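Local coordinates for membrane lipoprotein family protein (Aeropyrum pernix, PDB 4PEV) that binds adenosine and probably serves, as a membrane-attached solute-binding lipoprotein, to hand it to an ABC transporter, at residues M72-A77 and V88-P93; E82-D87 and A304-I309; S284-D289 and I294-K299; G332-E337 and S367-W372. All coordinates share one frame; numbering follows the deposited sequence.

Contact 1 (M72-A77 and V88-P93); sequences MAALGA and VVFQTP
With chi1 at -61°, Phe90 puts CG anti to its own carbonyl carbon and lays its ring against the helical residues 72-77, where the CE1 corner meets two alanine methyls. Ala74 CB lies 4.0 Å from Phe90 CE1, and Ala77 CB is 4.1 Å from that same Phe90 CE1; both methyls come at the ring obliquely. Val88, two residues earlier in the strand, turns its CG1 anti to the backbone N. Val88 CG1 touches Ala77 CB at 4.1 Å and also lies over one face of the Phe90 ring, offset toward its rim. The other branch, Val88 CG2, sits 3.8 Å from Ala77 O. Helix and strand segments run nearly antiparallel, at 164°, their axes 10.3 Å apart at closest approach. The pair is the helix and second strand of the beta-alpha-beta unit strand 54-59, helix 69-84, strand 87-91. Beyond the pair, Arg64 makes a cation-pi contact with Phe90, and Val57 of the neighbouring strand touches that residue too. Between these two segments the helix and strand meet by van der Waals contact, without a hydrogen bond, small methyls on one side meeting a bulky ring and a branched side chain on the other.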
loop_
_atom_site.group_PDB
_atom_site.type_symbol
_atom_site.label_atom_id
_atom_site.label_comp_id
_atom_site.label_asym_id
_atom_site.label_seq_id
_atom_site.Cartn_x
_atom_site.Cartn_y
_atom_site.Cartn_z
HETATM N N MSE C 72 -0.633 8.043 6.138
HETATM C CA MSE C 72 -0.223 8.668 4.890
HETATM C C MSE C 72 -1.218 9.745 4.507
HETATM O O MSE C 72 -0.847 10.906 4.298
HETATM C CB MSE C 72 -0.128 7.538 3.870
HETATM C CG MSE C 72 0.855 7.816 2.764
HETATM SE SE MSE C 72 2.653 8.056 3.525
HETATM C CE MSE C 72 3.556 8.435 1.805
ATOM N N ALA C 73 -2.501 9.382 4.456
ATOM C CA ALA C 73 -3.567 10.327 4.126
ATOM C C ALA C 73 -3.574 11.546 5.040
ATOM O O ALA C 73 -3.662 12.671 4.579
ATOM C CB ALA C 73 -4.913 9.632 4.180
ATOM N N ALA C 74 -3.468 11.317 6.339
ATOM C CA ALA C 74 -3.383 12.415 7.303
ATOM C C ALA C 74 -2.195 13.323 7.006
ATOM O O ALA C 74 -2.289 14.535 7.130
ATOM C CB ALA C 74 -3.281 11.872 8.720
ATOM N N LEU C 75 -1.081 12.732 6.606
ATOM C CA LEU C 75 0.115 13.500 6.329
ATOM C C LEU C 75 -0.147 14.536 5.243
ATOM O O LEU C 75 0.273 15.680 5.368
ATOM C CB LEU C 75 1.231 12.579 5.869
ATOM C CG LEU C 75 2.616 13.115 6.157
ATOM C CD1 LEU C 75 2.955 12.788 7.600
ATOM C CD2 LEU C 75 3.645 12.507 5.221
ATOM N N GLY C 76 -0.833 14.122 4.174
ATOM C CA GLY C 76 -1.194 15.025 3.077
ATOM C C GLY C 76 -2.140 16.120 3.535
ATOM O O GLY C 76 -2.032 17.271 3.133
ATOM N N ALA C 77 -3.079 15.745 4.386
ATOM C CA ALA C 77 -3.969 16.694 4.996
ATOM C C ALA C 77 -3.236 17.608 5.961
ATOM O O ALA C 77 -3.548 18.783 6.020
ATOM C CB ALA C 77 -5.082 15.959 5.718
ATOM N N VAL C 88 -8.667 21.277 8.802
ATOM C CA VAL C 88 -8.969 19.874 8.603
ATOM C C VAL C 88 -9.678 19.306 9.841
ATOM O O VAL C 88 -9.309 19.602 10.969
ATOM C CB VAL C 88 -7.692 19.094 8.266
ATOM C CG1 VAL C 88 -7.965 17.601 8.189
ATOM C CG2 VAL C 88 -7.127 19.574 6.941
ATOM N N VAL C 89 -10.735 18.532 9.607
ATOM C CA VAL C 89 -11.374 17.711 10.628
ATOM C C VAL C 89 -11.241 16.266 10.174
ATOM O O VAL C 89 -11.516 15.963 9.020
ATOM C CB VAL C 89 -12.872 18.039 10.744
ATOM C CG1 VAL C 89 -13.575 17.053 11.675
ATOM C CG2 VAL C 89 -13.071 19.468 11.212
ATOM N N PHE C 90 -10.803 15.380 11.066
ATOM C CA PHE C 90 -10.759 13.943 10.769
ATOM C C PHE C 90 -11.981 13.305 11.376
ATOM O O PHE C 90 -12.600 13.865 12.270
ATOM C CB PHE C 90 -9.507 13.296 11.333
ATOM C CG PHE C 90 -8.243 13.866 10.778
ATOM C CD1 PHE C 90 -7.776 13.464 9.540
ATOM C CD2 PHE C 90 -7.527 14.820 11.485
ATOM C CE1 PHE C 90 -6.614 13.983 9.022
ATOM C CE2 PHE C 90 -6.358 15.347 10.972
ATOM C CZ PHE C 90 -5.896 14.924 9.744
ATOM N N GLN C 91 -12.349 12.140 10.872
ATOM C CA GLN C 91 -13.510 11.442 11.395
ATOM C C GLN C 91 -13.481 9.968 11.007
ATOM O O GLN C 91 -13.154 9.618 9.867
ATOM C CB GLN C 91 -14.778 12.103 10.875
ATOM C CG GLN C 91 -16.047 11.507 11.447
ATOM C CD GLN C 91 -17.277 12.269 11.030
ATOM O OE1 GLN C 91 -17.239 13.482 10.836
ATOM N NE2 GLN C 91 -18.382 11.557 10.895
ATOM N N THR C 92 -13.815 9.111 11.971
ATOM C CA THR C 92 -13.733 7.657 11.793
ATOM C C THR C 92 -15.056 7.010 12.207
ATOM O O THR C 92 -15.379 6.966 13.397
ATOM C CB THR C 92 -12.568 7.055 12.613
ATOM O OG1 THR C 92 -11.398 7.882 12.483
ATOM C CG2 THR C 92 -12.247 5.645 12.129
ATOM N N PRO C 93 -15.826 6.511 11.229
ATOM C CA PRO C 93 -17.074 5.839 11.541
ATOM C C PRO C 93 -16.824 4.622 12.394
ATOM O O PRO C 93 -15.804 3.943 12.220
ATOM C CB PRO C 93 -17.611 5.397 10.170
ATOM C CG PRO C 93 -16.829 6.133 9.165
ATOM C CD PRO C 93 -15.505 6.427 9.799
#

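Contact 2 (E82-D87 and A304-I309); sequences EELGVD and AVYTAI
Helices 69-84 and 301-313 pack against each other here, the first by its C-terminal end and the turn after it. Tyr306 reaches across from one helix to the other: its CG stands anti to the backbone N, chi1 180°, which carries the phenol out to where the first helix ends. There Tyr306 OH gives a weak hydrogen bond to Glu83 OE2, 2.8 Å away, on the exposed side of the contact. The glutamate, extended beyond CG, crosses the tyrosine at about a right angle, with carboxylate and ring planes 66° apart. Leu84 comes in beside the same hydroxyl, its CD2 3.5 Å from Tyr306 OH, while Leu84 CG approaches Tyr306 CE1 to 4.3 Å. The chain then leaves the helix at Gly85, which takes a positive phi, and heads for strand 87-91 of the parallel sheet; Val86, on the way, points back at the second helix. Val86 CG1 meets Ile309 CG2 at 4.1 Å, a buried apolar touch one helical turn on from Tyr306. Arg79, earlier on helix 69-84, adds a cation-pi contact to the Tyr306 ring, and Ala80 of that helix touches both Tyr306 and Ile309.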
loop_
_atom_site.group_PDB
_atom_site.type_symbol
_atom_site.label_atom_id
_atom_site.label_comp_id
_atom_site.label_asym_id
_atom_site.label_seq_id
_atom_site.Cartn_x
_atom_site.Cartn_y
_atom_site.Cartn_z
ATOM N N GLU C 82 -1.007 23.279 7.146
ATOM C CA GLU C 82 0.077 24.201 7.447
ATOM C C GLU C 82 0.463 25.055 6.241
ATOM O O GLU C 82 0.545 26.263 6.373
ATOM C CB GLU C 82 1.283 23.446 8.021
ATOM C CG GLU C 82 2.551 24.277 8.266
ATOM C CD GLU C 82 2.375 25.517 9.166
ATOM O OE1 GLU C 82 3.080 26.520 8.913
ATOM O OE2 GLU C 82 1.569 25.518 10.130
ATOM N N GLU C 83 0.688 24.450 5.076
ATOM C CA GLU C 83 1.148 25.209 3.904
ATOM C C GLU C 83 0.053 26.093 3.303
ATOM O O GLU C 83 0.289 27.253 3.016
ATOM C CB GLU C 83 1.688 24.286 2.809
ATOM C CG GLU C 83 3.088 23.730 3.045
ATOM C CD GLU C 83 3.530 22.734 1.959
ATOM O OE1 GLU C 83 4.362 21.837 2.255
ATOM O OE2 GLU C 83 3.046 22.833 0.806
ATOM N N LEU C 84 -1.142 25.550 3.103
ATOM C CA LEU C 84 -2.235 26.297 2.440
ATOM C C LEU C 84 -3.209 26.980 3.397
ATOM O O LEU C 84 -4.045 27.738 2.949
ATOM C CB LEU C 84 -3.036 25.379 1.509
ATOM C CG LEU C 84 -2.223 24.435 0.626
ATOM C CD1 LEU C 84 -3.132 23.690 -0.333
ATOM C CD2 LEU C 84 -1.137 25.189 -0.126
ATOM N N GLY C 85 -3.128 26.688 4.691
ATOM C CA GLY C 85 -3.917 27.398 5.699
ATOM C C GLY C 85 -5.327 26.886 5.954
ATOM O O GLY C 85 -6.113 27.565 6.619
ATOM N N VAL C 86 -5.642 25.684 5.481
ATOM C CA VAL C 86 -7.008 25.151 5.582
ATOM C C VAL C 86 -7.280 24.508 6.955
ATOM O O VAL C 86 -6.341 24.150 7.674
ATOM C CB VAL C 86 -7.331 24.146 4.434
ATOM C CG1 VAL C 86 -6.576 24.496 3.165
ATOM C CG2 VAL C 86 -7.014 22.718 4.807
ATOM N N ASP C 87 -8.567 24.379 7.311
ATOM C CA ASP C 87 -8.995 23.649 8.519
ATOM C C ASP C 87 -9.309 22.227 8.135
ATOM O O ASP C 87 -10.118 21.994 7.245
ATOM C CB ASP C 87 -10.255 24.241 9.155
ATOM C CG ASP C 87 -10.159 25.740 9.370
ATOM O OD1 ASP C 87 -9.024 26.274 9.525
ATOM O OD2 ASP C 87 -11.234 26.393 9.380
ATOM N N ALA C 304 -2.092 12.508 -3.138
ATOM C CA ALA C 304 -3.502 12.539 -3.562
ATOM C C ALA C 304 -4.266 13.563 -2.735
ATOM O O ALA C 304 -4.764 14.549 -3.281
ATOM C CB ALA C 304 -4.155 11.169 -3.419
ATOM N N VAL C 305 -4.310 13.336 -1.421
ATOM C CA VAL C 305 -5.064 14.181 -0.492
ATOM C C VAL C 305 -4.637 15.630 -0.609
ATOM O O VAL C 305 -5.485 16.521 -0.656
ATOM C CB VAL C 305 -4.867 13.749 0.980
ATOM C CG1 VAL C 305 -5.423 14.786 1.951
ATOM C CG2 VAL C 305 -5.519 12.405 1.241
ATOM N N TYR C 306 -3.326 15.857 -0.643
ATOM C CA TYR C 306 -2.778 17.214 -0.736
ATOM C C TYR C 306 -3.124 17.905 -2.077
ATOM O O TYR C 306 -3.450 19.091 -2.104
ATOM C CB TYR C 306 -1.250 17.197 -0.534
ATOM C CG TYR C 306 -0.650 18.575 -0.631
ATOM C CD1 TYR C 306 -0.636 19.405 0.466
ATOM C CD2 TYR C 306 -0.158 19.067 -1.835
ATOM C CE1 TYR C 306 -0.122 20.683 0.387
ATOM C CE2 TYR C 306 0.347 20.343 -1.924
ATOM C CZ TYR C 306 0.363 21.142 -0.805
ATOM O OH TYR C 306 0.863 22.420 -0.842
ATOM N N THR C 307 -3.042 17.164 -3.178
ATOM C CA THR C 307 -3.404 17.677 -4.488
ATOM C C THR C 307 -4.891 18.010 -4.541
ATOM O O THR C 307 -5.273 19.088 -4.961
ATOM C CB THR C 307 -3.028 16.653 -5.584
ATOM O OG1 THR C 307 -1.596 16.573 -5.664
ATOM C CG2 THR C 307 -3.590 17.046 -6.941
ATOM N N ALA C 308 -5.735 17.095 -4.096
ATOM C CA ALA C 308 -7.188 17.354 -4.082
ATOM C C ALA C 308 -7.591 18.583 -3.248
ATOM O O ALA C 308 -8.549 19.280 -3.582
ATOM C CB ALA C 308 -7.936 16.124 -3.591
ATOM N N ILE C 309 -6.873 18.828 -2.155
ATOM C CA ILE C 309 -7.137 19.978 -1.303
ATOM C C ILE C 309 -6.613 21.263 -1.928
ATOM O O ILE C 309 -7.256 22.315 -1.827
ATOM C CB ILE C 309 -6.499 19.797 0.076
ATOM C CG1 ILE C 309 -7.202 18.667 0.810
ATOM C CG2 ILE C 309 -6.615 21.070 0.897
ATOM C CD1 ILE C 309 -6.464 18.177 2.029
#

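Contact 3 (S284-D289 and I294-K299); sequences SQEWYD and IISGLK. With ADN (adenosine), chain F.
Two serine hydroxyls reach one carboxylate oxygen from opposite faces: Glu286 OE1 takes a hydrogen bond from Ser296 OG at 2.6 Å and another from Ser284 OG at 2.8 Å. Both donors stand well out of the carboxylate plane, Ser296 OG by 64°. The glutamate chain bends at chi2, 90°, which folds the acid back over the strand. Its second oxygen, Glu286 OE2, comes to 3.2 Å from Ile295 CA and is taken up elsewhere, by a salt bridge from Arg369 and a hydrogen bond with Ser334 OG. A leucine in place of Glu286 would probably leave the hydroxyls of the buried Ser284 and Ser296 without their shared acceptor and Arg369 without its countercharge. The segment 284-289 belongs to the loop linking two neighbouring parallel strands, 277-282 and 293-299, of the mixed sheet, and it folds back over the second of them. Farther along the strand, Leu298 brings CD2 to 3.5 Å from Ser284 N, alongside the start of the loop. The strand ends in the adenosine pocket. Lys299, its chain bent at chi2 and chi3, directs NZ to the ribose, with a hydrogen bond of 3.1 Å from Lys299 NZ to adenosine O2' and a weak one to O3'. Asp142 and Glu159 form salt bridges with the same ammonium group, and Asp142 also binds the nucleoside.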
loop_
_atom_site.group_PDB
_atom_site.type_symbol
_atom_site.label_atom_id
_atom_site.label_comp_id
_atom_site.label_asym_id
_atom_site.label_seq_id
_atom_site.Cartn_x
_atom_site.Cartn_y
_atom_site.Cartn_z
ATOM N N SER C 284 7.107 4.249 3.996
ATOM C CA SER C 284 8.313 3.496 4.318
ATOM C C SER C 284 8.211 3.165 5.795
ATOM O O SER C 284 8.202 4.078 6.627
ATOM C CB SER C 284 9.601 4.300 4.058
ATOM O OG SER C 284 10.560 4.119 5.109
ATOM N N GLN C 285 8.170 1.872 6.105
ATOM C CA GLN C 285 7.978 1.417 7.475
ATOM C C GLN C 285 9.225 0.757 8.085
ATOM O O GLN C 285 9.134 0.123 9.134
ATOM C CB GLN C 285 6.782 0.466 7.526
ATOM C CG GLN C 285 5.484 1.125 7.095
ATOM C CD GLN C 285 4.347 0.134 6.968
ATOM O OE1 GLN C 285 4.347 -0.722 6.091
ATOM N NE2 GLN C 285 3.372 0.249 7.840
ATOM N N GLU C 286 10.380 0.938 7.438
ATOM C CA GLU C 286 11.620 0.279 7.852
ATOM C C GLU C 286 11.974 0.656 9.278
ATOM O O GLU C 286 12.445 -0.167 10.066
ATOM C CB GLU C 286 12.774 0.645 6.903
ATOM C CG GLU C 286 12.728 -0.053 5.532
ATOM C CD GLU C 286 11.957 0.697 4.457
ATOM O OE1 GLU C 286 10.950 1.361 4.774
ATOM O OE2 GLU C 286 12.351 0.594 3.279
ATOM N N TRP C 287 11.730 1.917 9.603
ATOM C CA TRP C 287 11.983 2.456 10.941
ATOM C C TRP C 287 11.363 1.640 12.060
ATOM O O TRP C 287 11.844 1.691 13.179
ATOM C CB TRP C 287 11.469 3.908 11.031
ATOM C CG TRP C 287 9.999 4.011 10.895
ATOM C CD1 TRP C 287 9.305 4.242 9.763
ATOM C CD2 TRP C 287 9.034 3.835 11.939
ATOM N NE1 TRP C 287 7.966 4.228 10.028
ATOM C CE2 TRP C 287 7.773 3.986 11.359
ATOM C CE3 TRP C 287 9.126 3.577 13.322
ATOM C CZ2 TRP C 287 6.601 3.887 12.092
ATOM C CZ3 TRP C 287 7.967 3.477 14.056
ATOM C CH2 TRP C 287 6.713 3.631 13.437
ATOM N N TYR C 288 10.284 0.915 11.782
ATOM C CA TYR C 288 9.606 0.163 12.842
ATOM C C TYR C 288 10.540 -0.932 13.409
ATOM O O TYR C 288 10.662 -1.081 14.628
ATOM C CB TYR C 288 8.247 -0.387 12.362
ATOM C CG TYR C 288 7.447 -1.126 13.425
ATOM C CD1 TYR C 288 6.687 -0.438 14.366
ATOM C CD2 TYR C 288 7.451 -2.517 13.479
ATOM C CE1 TYR C 288 5.957 -1.110 15.332
ATOM C CE2 TYR C 288 6.729 -3.202 14.442
ATOM C CZ TYR C 288 5.982 -2.495 15.368
ATOM O OH TYR C 288 5.267 -3.194 16.321
ATOM N N ASP C 289 11.204 -1.665 12.515
ATOM C CA ASP C 289 12.330 -2.537 12.875
ATOM C C ASP C 289 13.189 -2.755 11.645
ATOM O O ASP C 289 12.811 -3.519 10.767
ATOM C CB ASP C 289 11.891 -3.895 13.427
ATOM C CG ASP C 289 13.076 -4.834 13.662
ATOM O OD1 ASP C 289 14.200 -4.373 13.975
ATOM O OD2 ASP C 289 12.897 -6.048 13.515
ATOM N N ILE C 294 13.073 -4.725 5.439
ATOM C CA ILE C 294 14.186 -4.436 4.535
ATOM C C ILE C 294 13.853 -3.388 3.456
ATOM O O ILE C 294 14.744 -2.712 2.962
ATOM C CB ILE C 294 14.705 -5.755 3.922
ATOM C CG1 ILE C 294 16.155 -5.618 3.469
ATOM C CG2 ILE C 294 13.806 -6.231 2.791
ATOM C CD1 ILE C 294 16.691 -6.864 2.794
ATOM N N ILE C 295 12.577 -3.246 3.113
ATOM C CA ILE C 295 12.149 -2.340 2.056
ATOM C C ILE C 295 10.652 -2.093 2.167
ATOM O O ILE C 295 9.959 -2.827 2.851
ATOM C CB ILE C 295 12.498 -2.908 0.652
ATOM C CG1 ILE C 295 12.459 -1.810 -0.417
ATOM C CG2 ILE C 295 11.569 -4.052 0.272
ATOM C CD1 ILE C 295 13.474 -2.009 -1.525
ATOM N N SER C 296 10.151 -1.059 1.503
ATOM C CA SER C 296 8.722 -0.755 1.537
ATOM C C SER C 296 8.216 -0.348 0.163
ATOM O O SER C 296 8.850 0.467 -0.526
ATOM C CB SER C 296 8.431 0.377 2.546
ATOM O OG SER C 296 8.896 0.053 3.855
ATOM N N GLY C 297 7.079 -0.908 -0.238
ATOM C CA GLY C 297 6.332 -0.361 -1.372
ATOM C C GLY C 297 5.714 0.962 -0.941
ATOM O O GLY C 297 5.175 1.062 0.159
ATOM N N LEU C 298 5.796 1.987 -1.781
ATOM C CA LEU C 298 5.245 3.296 -1.420
ATOM C C LEU C 298 4.005 3.561 -2.203
ATOM O O LEU C 298 3.938 3.243 -3.376
ATOM C CB LEU C 298 6.220 4.427 -1.721
ATOM C CG LEU C 298 7.549 4.359 -0.997
ATOM C CD1 LEU C 298 8.486 5.386 -1.609
ATOM C CD2 LEU C 298 7.362 4.593 0.492
ATOM N N LYS C 299 3.032 4.169 -1.542
ATOM C CA LYS C 299 1.812 4.623 -2.184
ATOM C C LYS C 299 1.587 6.032 -1.685
ATOM O O LYS C 299 1.391 6.240 -0.484
ATOM C CB LYS C 299 0.653 3.713 -1.807
ATOM C CG LYS C 299 -0.646 4.073 -2.499
ATOM C CD LYS C 299 -1.450 2.848 -2.953
ATOM C CE LYS C 299 -2.575 2.495 -2.003
ATOM N NZ LYS C 299 -3.427 1.394 -2.539
HETATM O "O5'" ADN F . -1.975 -1.590 3.616
HETATM C "C5'" ADN F . -2.105 -2.153 2.297
HETATM C "C4'" ADN F . -3.265 -1.606 1.458
HETATM O "O4'" ADN F . -4.537 -1.939 2.019
HETATM C "C3'" ADN F . -3.330 -0.094 1.263
HETATM O "O3'" ADN F . -2.428 0.362 0.249
HETATM C "C2'" ADN F . -4.799 0.120 0.916
HETATM O "O2'" ADN F . -5.095 -0.121 -0.467
HETATM C "C1'" ADN F . -5.493 -0.914 1.763
HETATM N N9 ADN F . -5.918 -0.346 3.057
HETATM C C8 ADN F . -5.156 -0.142 4.157
HETATM N N7 ADN F . -5.888 0.385 5.175
HETATM C C5 ADN F . -7.150 0.510 4.710
HETATM C C6 ADN F . -8.445 0.996 5.231
HETATM N N6 ADN F . -8.527 1.466 6.490
HETATM N N1 ADN F . -9.526 0.965 4.412
HETATM C C2 ADN F . -9.458 0.508 3.143
HETATM N N3 ADN F . -8.320 0.055 2.603
HETATM C C4 ADN F . -7.161 0.034 3.316
#

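Contact 4 (G332-E337 and S367-W372); sequences GLSDEE and SQREKW
The guanidinium of Arg369 meets Ser334 at its edge, not over a face: the backbone oxygen Ser334 O lies near the guanidinium plane, at the end of the group that carries NH1 and NH2. The grip is end-on, with both donors on one atom. Arg369 NH1 gives a hydrogen bond of 3.0 Å to Ser334 O, with an N-H...O angle of 145°, and Arg369 NH2 gives a second of 3.0 Å to Ser334 O at 141°. Neither is straight, as expected when two N-H groups converge on a single acceptor. They also arrive differently on the carbonyl: NH1 is tilted modestly from its plane, whereas NH2 stands 46° above it. Arg369 CG is anti to the carbonyl carbon, and the chain runs extended from CG to NE, which lets the group cross from helix to turn. Ser334 CB also lies 3.7 Å from Arg369 NH2. Glu336 OE2, 5.6 Å from Arg369 NH1, makes no contact but may add some favourable charge nearby. A methionine in place of Arg369 removes both donors to Ser334 O, and would probably leave that carbonyl of a buried residue without these partners and the Glu286 carboxylate without its positive charge. Arg369 NE is also spent, on Ile294 O, so that all three nitrogens are bonded. Ser334 thus sits in the turn where the antiparallel edge strand 331-333, paired with 293-299, gives way to helix 336-348 behind the N-cap residue Asp335, while helix 358-372 supplies Arg369, which also touches Ile339 of helix 336-348 and Ile295 of strand 293-299.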
loop_
_atom_site.group_PDB
_atom_site.type_symbol
_atom_site.label_atom_id
_atom_site.label_comp_id
_atom_site.label_asym_id
_atom_site.label_seq_id
_atom_site.Cartn_x
_atom_site.Cartn_y
_atom_site.Cartn_z
ATOM N N GLY C 332 6.261 3.781 -5.729
ATOM C CA GLY C 332 7.705 3.656 -5.764
ATOM C C GLY C 332 8.201 2.676 -4.733
ATOM O O GLY C 332 7.400 2.058 -4.032
ATOM N N LEU C 333 9.522 2.513 -4.668
ATOM C CA LEU C 333 10.167 1.778 -3.594
ATOM C C LEU C 333 10.902 2.740 -2.689
ATOM O O LEU C 333 11.319 3.832 -3.081
ATOM C CB LEU C 333 11.169 0.761 -4.133
ATOM C CG LEU C 333 10.640 -0.389 -4.991
ATOM C CD1 LEU C 333 11.804 -1.240 -5.452
ATOM C CD2 LEU C 333 9.647 -1.254 -4.236
ATOM N N SER C 334 11.065 2.283 -1.464
ATOM C CA SER C 334 11.733 3.002 -0.412
ATOM C C SER C 334 13.231 3.193 -0.719
ATOM O O SER C 334 13.951 2.210 -0.842
ATOM C CB SER C 334 11.547 2.153 0.850
ATOM O OG SER C 334 11.924 2.829 2.016
ATOM N N ASP C 335 13.702 4.441 -0.835
ATOM C CA ASP C 335 15.155 4.740 -0.956
ATOM C C ASP C 335 15.736 5.439 0.306
ATOM O O ASP C 335 15.028 5.636 1.277
ATOM C CB ASP C 335 15.415 5.577 -2.217
ATOM C CG ASP C 335 14.968 7.025 -2.067
ATOM O OD1 ASP C 335 14.864 7.485 -0.920
ATOM O OD2 ASP C 335 14.729 7.711 -3.088
ATOM N N GLU C 336 17.014 5.825 0.282
ATOM C CA GLU C 336 17.694 6.446 1.454
ATOM C C GLU C 336 16.925 7.594 2.089
ATOM O O GLU C 336 16.669 7.595 3.285
ATOM C CB GLU C 336 19.089 6.992 1.090
ATOM C CG GLU C 336 20.210 5.962 0.967
ATOM C CD GLU C 336 20.305 5.313 -0.421
ATOM O OE1 GLU C 336 21.440 4.948 -0.811
ATOM O OE2 GLU C 336 19.261 5.160 -1.123
ATOM N N GLU C 337 16.576 8.584 1.282
ATOM C CA GLU C 337 15.998 9.811 1.814
ATOM C C GLU C 337 14.582 9.588 2.357
ATOM O O GLU C 337 14.227 10.118 3.413
ATOM C CB GLU C 337 16.045 10.937 0.767
ATOM C CG GLU C 337 14.845 11.049 -0.156
ATOM C CD GLU C 337 14.782 12.400 -0.847
ATOM O OE1 GLU C 337 15.765 12.763 -1.534
ATOM O OE2 GLU C 337 13.751 13.099 -0.702
ATOM N N SER C 367 22.614 -1.864 4.878
ATOM C CA SER C 367 23.482 -2.970 5.214
ATOM C C SER C 367 22.842 -4.272 4.778
ATOM O O SER C 367 23.500 -5.091 4.157
ATOM C CB SER C 367 23.738 -2.986 6.720
ATOM O OG SER C 367 24.685 -3.958 7.071
ATOM N N GLN C 368 21.553 -4.434 5.065
ATOM C CA GLN C 368 20.811 -5.687 4.781
ATOM C C GLN C 368 20.444 -5.886 3.301
ATOM O O GLN C 368 20.327 -7.015 2.827
ATOM C CB GLN C 368 19.531 -5.740 5.616
ATOM C CG GLN C 368 19.764 -5.696 7.122
ATOM C CD GLN C 368 20.066 -7.060 7.710
ATOM O OE1 GLN C 368 21.152 -7.606 7.544
ATOM N NE2 GLN C 368 19.095 -7.621 8.392
ATOM N N ARG C 369 20.241 -4.785 2.590
ATOM C CA ARG C 369 20.028 -4.821 1.153
ATOM C C ARG C 369 21.298 -5.213 0.393
ATOM O O ARG C 369 21.211 -5.847 -0.657
ATOM C CB ARG C 369 19.563 -3.456 0.677
ATOM C CG ARG C 369 18.199 -3.057 1.214
ATOM C CD ARG C 369 17.703 -1.793 0.534
ATOM N NE ARG C 369 16.455 -1.307 1.102
ATOM C CZ ARG C 369 15.811 -0.224 0.677
ATOM N NH1 ARG C 369 16.297 0.489 -0.338
ATOM N NH2 ARG C 369 14.680 0.157 1.272
ATOM N N GLU C 370 22.467 -4.800 0.894
ATOM C CA GLU C 370 23.752 -5.306 0.382
ATOM C C GLU C 370 23.863 -6.817 0.608
ATOM O O GLU C 370 24.339 -7.523 -0.256
ATOM C CB GLU C 370 24.947 -4.605 1.049
ATOM C CG GLU C 370 25.217 -3.175 0.568
ATOM C CD GLU C 370 26.000 -2.319 1.584
ATOM O OE1 GLU C 370 26.351 -2.833 2.674
ATOM O OE2 GLU C 370 26.253 -1.119 1.306
ATOM N N LYS C 371 23.405 -7.297 1.763
ATOM C CA LYS C 371 23.547 -8.701 2.136
ATOM C C LYS C 371 22.551 -9.649 1.500
ATOM O O LYS C 371 22.884 -10.812 1.273
ATOM C CB LYS C 371 23.406 -8.878 3.638
ATOM C CG LYS C 371 24.638 -8.528 4.448
ATOM C CD LYS C 371 24.452 -8.940 5.906
ATOM C CE LYS C 371 25.770 -9.126 6.649
ATOM N NZ LYS C 371 26.307 -7.834 7.159
ATOM N N TRP C 372 21.319 -9.190 1.258
ATOM C CA TRP C 372 20.224 -10.110 0.906
ATOM C C TRP C 372 19.461 -9.809 -0.373
ATOM O O TRP C 372 18.514 -10.520 -0.698
ATOM C CB TRP C 372 19.239 -10.213 2.061
ATOM C CG TRP C 372 19.835 -10.827 3.260
ATOM C CD1 TRP C 372 20.255 -10.182 4.366
ATOM C CD2 TRP C 372 20.083 -12.217 3.482
ATOM N NE1 TRP C 372 20.748 -11.076 5.281
ATOM C CE2 TRP C 372 20.656 -12.336 4.762
ATOM C CE3 TRP C 372 19.871 -13.372 2.727
ATOM C CZ2 TRP C 372 21.031 -13.569 5.313
ATOM C CZ3 TRP C 372 20.251 -14.601 3.265
ATOM C CH2 TRP C 372 20.826 -14.688 4.551
#

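How the contacts relate
Contacts 1 and 2 share helix 69-84, which packs against strand 87-91 in one and helix 301-313 in the other; they touch where Val305 CG1 nears Ala77 N. Both are partly buried and mainly apolar, with a single weak polar bond in contact 2. Contacts 3 and 4 are buried and polar, and centre on the other sheet, whose strands 293-299 and 331-333 are neighbours. Glu286 and Ser334 join them through their side chains, and Leu298 N with Gly332 O through the backbone. Of the four, contact 3 holds Lys299, which binds adenosine, while contact 1 comes within about 12 Å of it at the Ala74 side chain and contact 2 lies away from the site. Met72 CG packing on Lys299 O links contacts 1 and 3.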